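Local coordinates for protein diol-dehydratase (Roseburia inulinivorans, PDB 5I2A) that probably works as a B12-independent glycyl radical lyase that dehydrates 1,2-propanediol, at residues 29-34 against 118-123; 173-178 against 257-262; 456-461 against 556-561. All coordinates share one frame; numbering follows the deposited sequence.

Contact 1 (29-34 against 118-123)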
# COMPACT_ATOMS: atom_id res chain seq x y z
N ILE A 29 -19.53 -12.99 24.58
CA ILE A 29 -18.30 -12.69 23.85
C ILE A 29 -17.23 -13.78 24.07
O ILE A 29 -16.92 -14.13 25.21
CB ILE A 29 -17.73 -11.31 24.28
CG1 ILE A 29 -18.71 -10.21 23.92
CG2 ILE A 29 -16.35 -11.06 23.67
CD1 ILE A 29 -18.48 -8.90 24.68
N GLU A 30 -16.66 -14.29 22.98
CA GLU A 30 -15.62 -15.32 23.06
C GLU A 30 -14.28 -14.84 22.48
O GLU A 30 -14.23 -14.00 21.57
CB GLU A 30 -16.09 -16.60 22.36
CG GLU A 30 -17.33 -17.16 23.05
CD GLU A 30 -17.88 -18.46 22.49
OE1 GLU A 30 -17.34 -19.04 21.52
OE2 GLU A 30 -18.91 -18.90 23.04
N ALA A 31 -13.19 -15.39 23.01
CA ALA A 31 -11.85 -14.87 22.76
C ALA A 31 -11.06 -15.65 21.72
O ALA A 31 -9.99 -15.21 21.31
CB ALA A 31 -11.06 -14.83 24.06
N ALA A 32 -11.57 -16.81 21.30
CA ALA A 32 -10.78 -17.70 20.45
C ALA A 32 -10.32 -17.04 19.12
O ALA A 32 -9.18 -17.23 18.73
CB ALA A 32 -11.56 -18.96 20.15
N ARG A 33 -11.19 -16.31 18.43
CA ARG A 33 -10.79 -15.70 17.16
C ARG A 33 -9.62 -14.73 17.35
O ARG A 33 -8.67 -14.73 16.58
CB ARG A 33 -11.95 -14.95 16.49
CG ARG A 33 -11.63 -14.51 15.05
CD ARG A 33 -12.76 -13.70 14.39
NE ARG A 33 -12.36 -13.25 13.06
CZ ARG A 33 -11.53 -12.23 12.83
NH1 ARG A 33 -11.04 -11.53 13.84
NH2 ARG A 33 -11.22 -11.89 11.58
N ALA A 34 -9.72 -13.91 18.39
CA ALA A 34 -8.70 -12.90 18.64
C ALA A 34 -7.36 -13.58 18.92
O ALA A 34 -6.32 -13.14 18.45
CB ALA A 34 -9.10 -12.01 19.79
N LYS A 118 -11.99 -12.03 29.47
CA LYS A 118 -11.34 -10.73 29.62
C LYS A 118 -9.81 -10.86 29.61
O LYS A 118 -9.12 -10.13 28.90
CB LYS A 118 -11.77 -10.03 30.90
CG LYS A 118 -13.25 -9.64 30.96
CD LYS A 118 -13.58 -9.10 32.35
CE LYS A 118 -15.07 -8.89 32.58
NZ LYS A 118 -15.31 -8.31 33.94
N LYS A 119 -9.29 -11.81 30.39
CA LYS A 119 -7.84 -12.00 30.47
C LYS A 119 -7.26 -12.41 29.12
O LYS A 119 -6.21 -11.92 28.73
CB LYS A 119 -7.47 -13.03 31.53
CG LYS A 119 -7.82 -12.61 32.96
CD LYS A 119 -7.68 -11.09 33.16
CE LYS A 119 -6.21 -10.66 33.34
NZ LYS A 119 -6.08 -9.23 33.76
N ARG A 120 -7.93 -13.32 28.43
CA ARG A 120 -7.46 -13.76 27.14
C ARG A 120 -7.48 -12.64 26.09
O ARG A 120 -6.57 -12.55 25.28
CB ARG A 120 -8.28 -14.94 26.66
CG ARG A 120 -8.16 -16.13 27.59
CD ARG A 120 -8.26 -17.41 26.82
NE ARG A 120 -9.60 -17.88 26.71
CZ ARG A 120 -10.09 -18.55 25.67
NH1 ARG A 120 -9.34 -18.81 24.61
NH2 ARG A 120 -11.34 -18.95 25.71
N LEU A 121 -8.51 -11.81 26.11
CA LEU A 121 -8.61 -10.70 25.17
C LEU A 121 -7.50 -9.68 25.44
O LEU A 121 -6.92 -9.15 24.50
CB LEU A 121 -9.98 -10.02 25.24
CG LEU A 121 -11.13 -10.82 24.62
CD1 LEU A 121 -12.47 -10.10 24.76
CD2 LEU A 121 -10.83 -11.15 23.16
N LEU A 122 -7.19 -9.44 26.71
CA LEU A 122 -6.15 -8.47 27.05
C LEU A 122 -4.82 -8.87 26.45
O LEU A 122 -4.12 -8.04 25.87
CB LEU A 122 -6.01 -8.31 28.56
CG LEU A 122 -7.10 -7.50 29.25
CD1 LEU A 122 -6.90 -7.51 30.77
CD2 LEU A 122 -7.12 -6.08 28.73
N ALA A 123 -4.50 -10.15 26.56
CA ALA A 123 -3.24 -10.67 26.06
C ALA A 123 -3.21 -10.65 24.53
O ALA A 123 -2.21 -10.26 23.93
CB ALA A 123 -2.99 -12.09 26.57
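A31 and L121 meet at the centre of this contact, and the leucine's two methyls share the work. L121 CD2 lies 3.8 Å from A31 CB and 3.9 Å from A34 CB, so it bridges A31 and A34. L121 CD1 goes another way, to I29 CG2 at 4.1 Å, and there the two side chains cross at about a right angle. L121 CG stands anti to its carbonyl carbon (chi1 -73°), which brings the branch nearer to A31 than the CB direction alone would suggest. R120 adds to the packing on A31. R120 CB is 3.8 Å from A31 CB, and the chain then bends at chi2 and chi3, laying the guanidinium over the alanine, with A31 CB 4.2 Å from the R120 guanidinium plane and over its centre. What anchors that flat group is a salt bridge from NH1 to E35, one residue beyond 29-34. No hydrogen bond crosses the contact; it is made by side-chain packing, between the 29-34 segment running into helix 32-43 and one side of helix 115-125. L96 of helix 94-97 touches I29, ahead of helix 32-43, and L121 of helix 115-125, while T87 in a loop meets A34 and L121.

Contact 2 (173-178 against 257-262)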
# COMPACT_ATOMS: atom_id res chain seq x y z
N THR A 173 -22.35 -19.09 -7.59
CA THR A 173 -21.11 -19.63 -8.13
C THR A 173 -20.64 -20.81 -7.28
O THR A 173 -20.26 -21.85 -7.81
CB THR A 173 -20.00 -18.57 -8.20
OG1 THR A 173 -20.37 -17.55 -9.14
CG2 THR A 173 -18.70 -19.22 -8.65
N VAL A 174 -20.69 -20.65 -5.97
CA VAL A 174 -20.27 -21.71 -5.06
C VAL A 174 -21.16 -22.96 -5.22
O VAL A 174 -20.67 -24.08 -5.24
CB VAL A 174 -20.29 -21.23 -3.59
CG1 VAL A 174 -19.93 -22.37 -2.64
CG2 VAL A 174 -19.34 -20.04 -3.39
N LEU A 175 -22.46 -22.74 -5.35
CA LEU A 175 -23.40 -23.84 -5.56
C LEU A 175 -23.12 -24.59 -6.86
O LEU A 175 -23.13 -25.81 -6.87
CB LEU A 175 -24.84 -23.32 -5.56
CG LEU A 175 -25.34 -22.72 -4.24
CD1 LEU A 175 -26.75 -22.18 -4.39
CD2 LEU A 175 -25.31 -23.77 -3.18
N ALA A 176 -22.86 -23.86 -7.95
CA ALA A 176 -22.74 -24.50 -9.25
C ALA A 176 -21.36 -25.12 -9.51
O ALA A 176 -21.28 -26.16 -10.13
CB ALA A 176 -23.10 -23.49 -10.36
N ILE A 177 -20.27 -24.49 -9.05
CA ILE A 177 -18.97 -25.06 -9.38
C ILE A 177 -18.15 -25.42 -8.14
O ILE A 177 -17.11 -26.04 -8.25
CB ILE A 177 -18.14 -24.11 -10.31
CG1 ILE A 177 -17.65 -22.83 -9.60
CG2 ILE A 177 -18.93 -23.78 -11.57
CD1 ILE A 177 -16.81 -21.89 -10.52
N GLY A 178 -18.65 -25.07 -6.97
CA GLY A 178 -17.93 -25.36 -5.74
C GLY A 178 -16.72 -24.46 -5.55
O GLY A 178 -16.33 -23.74 -6.47
N PHE A 257 -17.40 -28.96 -3.54
CA PHE A 257 -17.93 -29.41 -4.83
C PHE A 257 -19.31 -28.84 -5.11
O PHE A 257 -19.96 -28.33 -4.20
CB PHE A 257 -17.96 -30.95 -4.85
CG PHE A 257 -16.60 -31.58 -4.74
CD1 PHE A 257 -15.70 -31.49 -5.79
CD2 PHE A 257 -16.23 -32.25 -3.59
CE1 PHE A 257 -14.44 -32.07 -5.69
CE2 PHE A 257 -14.97 -32.83 -3.48
CZ PHE A 257 -14.07 -32.73 -4.53
N PRO A 258 -19.74 -28.89 -6.38
CA PRO A 258 -21.11 -28.46 -6.72
C PRO A 258 -22.15 -29.20 -5.88
O PRO A 258 -21.99 -30.39 -5.59
CB PRO A 258 -21.23 -28.83 -8.20
CG PRO A 258 -19.82 -28.75 -8.72
CD PRO A 258 -18.97 -29.25 -7.59
N ALA A 259 -23.20 -28.49 -5.47
CA ALA A 259 -24.24 -29.08 -4.64
C ALA A 259 -25.05 -30.12 -5.42
O ALA A 259 -25.57 -29.81 -6.48
CB ALA A 259 -25.17 -27.99 -4.10
N GLU A 260 -25.17 -31.32 -4.87
CA GLU A 260 -25.89 -32.43 -5.51
C GLU A 260 -27.31 -32.66 -4.98
O GLU A 260 -28.02 -33.52 -5.47
CB GLU A 260 -25.11 -33.73 -5.34
CG GLU A 260 -23.63 -33.60 -5.59
CD GLU A 260 -23.22 -34.15 -6.93
OE1 GLU A 260 -23.86 -33.79 -7.94
OE2 GLU A 260 -22.25 -34.94 -6.96
N SER A 261 -27.69 -31.91 -3.96
CA SER A 261 -29.01 -32.05 -3.36
C SER A 261 -29.47 -30.74 -2.76
O SER A 261 -28.67 -29.81 -2.63
CB SER A 261 -29.00 -33.14 -2.29
OG SER A 261 -28.29 -32.71 -1.15
N PHE A 262 -30.74 -30.65 -2.39
CA PHE A 262 -31.23 -29.42 -1.79
C PHE A 262 -30.54 -29.22 -0.44
O PHE A 262 -30.17 -28.11 -0.10
CB PHE A 262 -32.75 -29.42 -1.64
CG PHE A 262 -33.30 -28.11 -1.14
CD1 PHE A 262 -33.17 -26.95 -1.89
CD2 PHE A 262 -33.94 -28.02 0.09
CE1 PHE A 262 -33.67 -25.73 -1.44
CE2 PHE A 262 -34.45 -26.81 0.55
CZ PHE A 262 -34.31 -25.67 -0.21
O HOH W 1 -21.54 -26.12 -3.47
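P258 sits against carbonyls of the helical segment 173-178, and its ring is best walked atom by atom. P258 CB comes 3.3 Å from A176 O, with L175 O a little farther away. P258 CG stays close to that same A176 oxygen and reaches the carbonyl carbon of I177, C, at 3.8 Å. CD, where the ring closes back on N, lies beside I177 C and O. P258 CA makes a bent CA-H...O contact with L175 O, 3.3 Å away. Without CG and CD, as with an alanine here, a gap would probably open beside A176 O and I177, and the backbone would be free to turn about phi. L175 O is gripped more firmly by A259 N, at 3.0 Å and in the carbonyl plane. This is a loop tied to helix 171-190, within the pyruvate formate-lyase-like part of the chain: 257-261 runs up to helix 262-279, whose N-cap is S261, its OG taken by E264 N. G178 adopts a positive phi (73°), and any CB there would clash with F257 CA, so glycine lets the loop come this close. One water donates to both V174 O and F257 O, its oxygen 2.8 Å from each, adding a second polar link. Farther along, L175 CD2 meets A259 CB at 4.3 Å, and Y297 of helix 295-303 packs on both of these residues.

Contact 3 (456-461 against 556-561)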
# COMPACT_ATOMS: atom_id res chain seq x y z
N PHE A 456 -25.43 10.79 8.77
CA PHE A 456 -25.30 12.24 8.69
C PHE A 456 -26.57 12.92 9.22
O PHE A 456 -27.66 12.66 8.72
CB PHE A 456 -25.04 12.69 7.25
CG PHE A 456 -24.78 14.17 7.08
CD1 PHE A 456 -25.83 15.08 6.98
CD2 PHE A 456 -23.47 14.65 6.99
CE1 PHE A 456 -25.58 16.44 6.80
CE2 PHE A 456 -23.22 16.02 6.81
CZ PHE A 456 -24.27 16.91 6.71
N ASN A 457 -26.39 13.79 10.20
CA ASN A 457 -27.52 14.49 10.82
C ASN A 457 -27.82 15.80 10.09
O ASN A 457 -27.11 16.78 10.27
CB ASN A 457 -27.22 14.75 12.31
CG ASN A 457 -28.44 15.29 13.07
OD1 ASN A 457 -29.35 15.86 12.49
ND2 ASN A 457 -28.44 15.07 14.39
N MET A 458 -28.86 15.81 9.27
CA MET A 458 -29.18 16.99 8.47
C MET A 458 -29.69 18.14 9.34
O MET A 458 -29.73 19.28 8.88
CB MET A 458 -30.21 16.67 7.37
CG MET A 458 -29.78 15.55 6.41
SD MET A 458 -31.09 15.05 5.26
CE MET A 458 -31.50 16.64 4.56
N CYS A 459 -30.07 17.87 10.59
CA CYS A 459 -30.47 18.94 11.50
C CYS A 459 -29.30 19.74 12.08
O CYS A 459 -29.47 20.89 12.51
CB CYS A 459 -31.31 18.38 12.66
SG CYS A 459 -32.89 17.71 12.17
N ARG A 460 -28.11 19.14 12.16
CA ARG A 460 -27.01 19.87 12.79
C ARG A 460 -26.56 21.08 11.94
O ARG A 460 -26.35 22.16 12.49
CB ARG A 460 -25.85 18.94 13.13
CG ARG A 460 -26.20 17.93 14.25
CD ARG A 460 -25.38 18.19 15.53
NE ARG A 460 -25.80 19.42 16.15
CZ ARG A 460 -25.07 20.24 16.89
NH1 ARG A 460 -23.79 19.98 17.17
NH2 ARG A 460 -25.64 21.33 17.36
N PRO A 461 -26.43 20.92 10.59
CA PRO A 461 -26.18 22.11 9.78
C PRO A 461 -27.27 23.18 9.90
O PRO A 461 -26.96 24.36 9.77
CB PRO A 461 -26.14 21.55 8.34
CG PRO A 461 -25.61 20.17 8.53
CD PRO A 461 -26.35 19.70 9.78
N PHE A 556 -30.19 12.01 7.74
CA PHE A 556 -31.21 11.92 8.78
C PHE A 556 -31.99 13.20 8.93
O PHE A 556 -31.41 14.28 8.97
CB PHE A 556 -30.57 11.59 10.13
CG PHE A 556 -30.12 10.16 10.29
CD1 PHE A 556 -29.07 9.66 9.54
CD2 PHE A 556 -30.71 9.34 11.25
CE1 PHE A 556 -28.64 8.35 9.71
CE2 PHE A 556 -30.28 8.03 11.44
CZ PHE A 556 -29.24 7.54 10.67
N GLY A 557 -33.31 13.10 9.06
CA GLY A 557 -34.11 14.20 9.53
C GLY A 557 -34.81 15.05 8.49
O GLY A 557 -35.16 16.20 8.77
N ILE A 558 -35.05 14.49 7.31
CA ILE A 558 -35.72 15.25 6.25
C ILE A 558 -37.04 15.91 6.71
O ILE A 558 -37.27 17.09 6.43
CB ILE A 558 -36.00 14.37 5.03
CG1 ILE A 558 -34.74 14.23 4.19
CG2 ILE A 558 -37.07 14.98 4.16
CD1 ILE A 558 -34.93 13.44 2.92
N ALA A 559 -37.90 15.17 7.41
CA ALA A 559 -39.17 15.75 7.89
C ALA A 559 -38.91 16.93 8.83
O ALA A 559 -39.54 17.98 8.72
CB ALA A 559 -40.04 14.68 8.61
N ASN A 560 -37.98 16.74 9.77
CA ASN A 560 -37.66 17.79 10.73
C ASN A 560 -37.16 19.05 10.03
O ASN A 560 -37.59 20.15 10.35
CB ASN A 560 -36.62 17.31 11.75
CG ASN A 560 -37.03 16.03 12.44
OD1 ASN A 560 -36.53 14.95 12.12
ND2 ASN A 560 -37.97 16.13 13.37
N VAL A 561 -36.27 18.87 9.05
CA VAL A 561 -35.70 19.98 8.30
C VAL A 561 -36.77 20.69 7.47
O VAL A 561 -36.85 21.91 7.46
CB VAL A 561 -34.55 19.51 7.37
CG1 VAL A 561 -34.13 20.61 6.39
CG2 VAL A 561 -33.37 19.05 8.19
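F556 is clamped between two backbone hydrogen bonds, F556 N to F456 O (2.8 Å) and M458 N to F556 O (3.0 Å), the pattern of a parallel bridge in which F556 pairs with N457. Strands 454-457 and 548-556 run side by side here, and each leads directly into a helix, consistent with the α/β barrel known from pyruvate formate-lyase relatives. F456 O points almost straight at its donor, the C=O to N angle being 176°, and it also lies at the edge of the F556 ring, close to the ring plane and 3.4 Å from F556 CD1. Past the bridge the chain turns into helix 459-467, and N457 OD1 caps the turn by accepting from C459 N, while its ND2 goes to T706. M458 packs between the two segments: its CB and CG crowd the F556 carbonyl, M458 CB being 3.1 Å from F556 O. With CG anti to its carbonyl carbon (chi1 -57°), the thioether is carried alongside I558, the two side chains pointing the same way and M458 SD 3.9 Å from I558 CG1. V561 CG2 comes at M458 from one turn on from I558 in helix 558-574, close to its O and CB. G557 is the N-cap of that helix, and its positive phi (99°) suits glycine; a CB there would press on C459 SG. N560 has its amide engaged by A720 N and D711, so what it offers this contact is its CB, with N560 CB 3.8 Å from the sulfur SG of C459.

Overall arrangement
The three contacts do not touch one another: centres lie about 35 Å (contacts 1 and 2), 39 Å (1 and 3) and 47 Å (2 and 3) apart, with contacts 2 and 3 on opposite sides of the chain's centre. Contact 3, the nearest to that centre, is wholly buried and the only one to join strands by backbone hydrogen bonds. Contact 1 is also buried but farther out, and apolar apart from a guanidinium laid over A31. Contact 2 is partly buried and relies on carbonyls, a proline ring and a bridging water. No element is common to all, though helix 262-279, which follows contact 2, offers I278 O to R33 of segment 29-34.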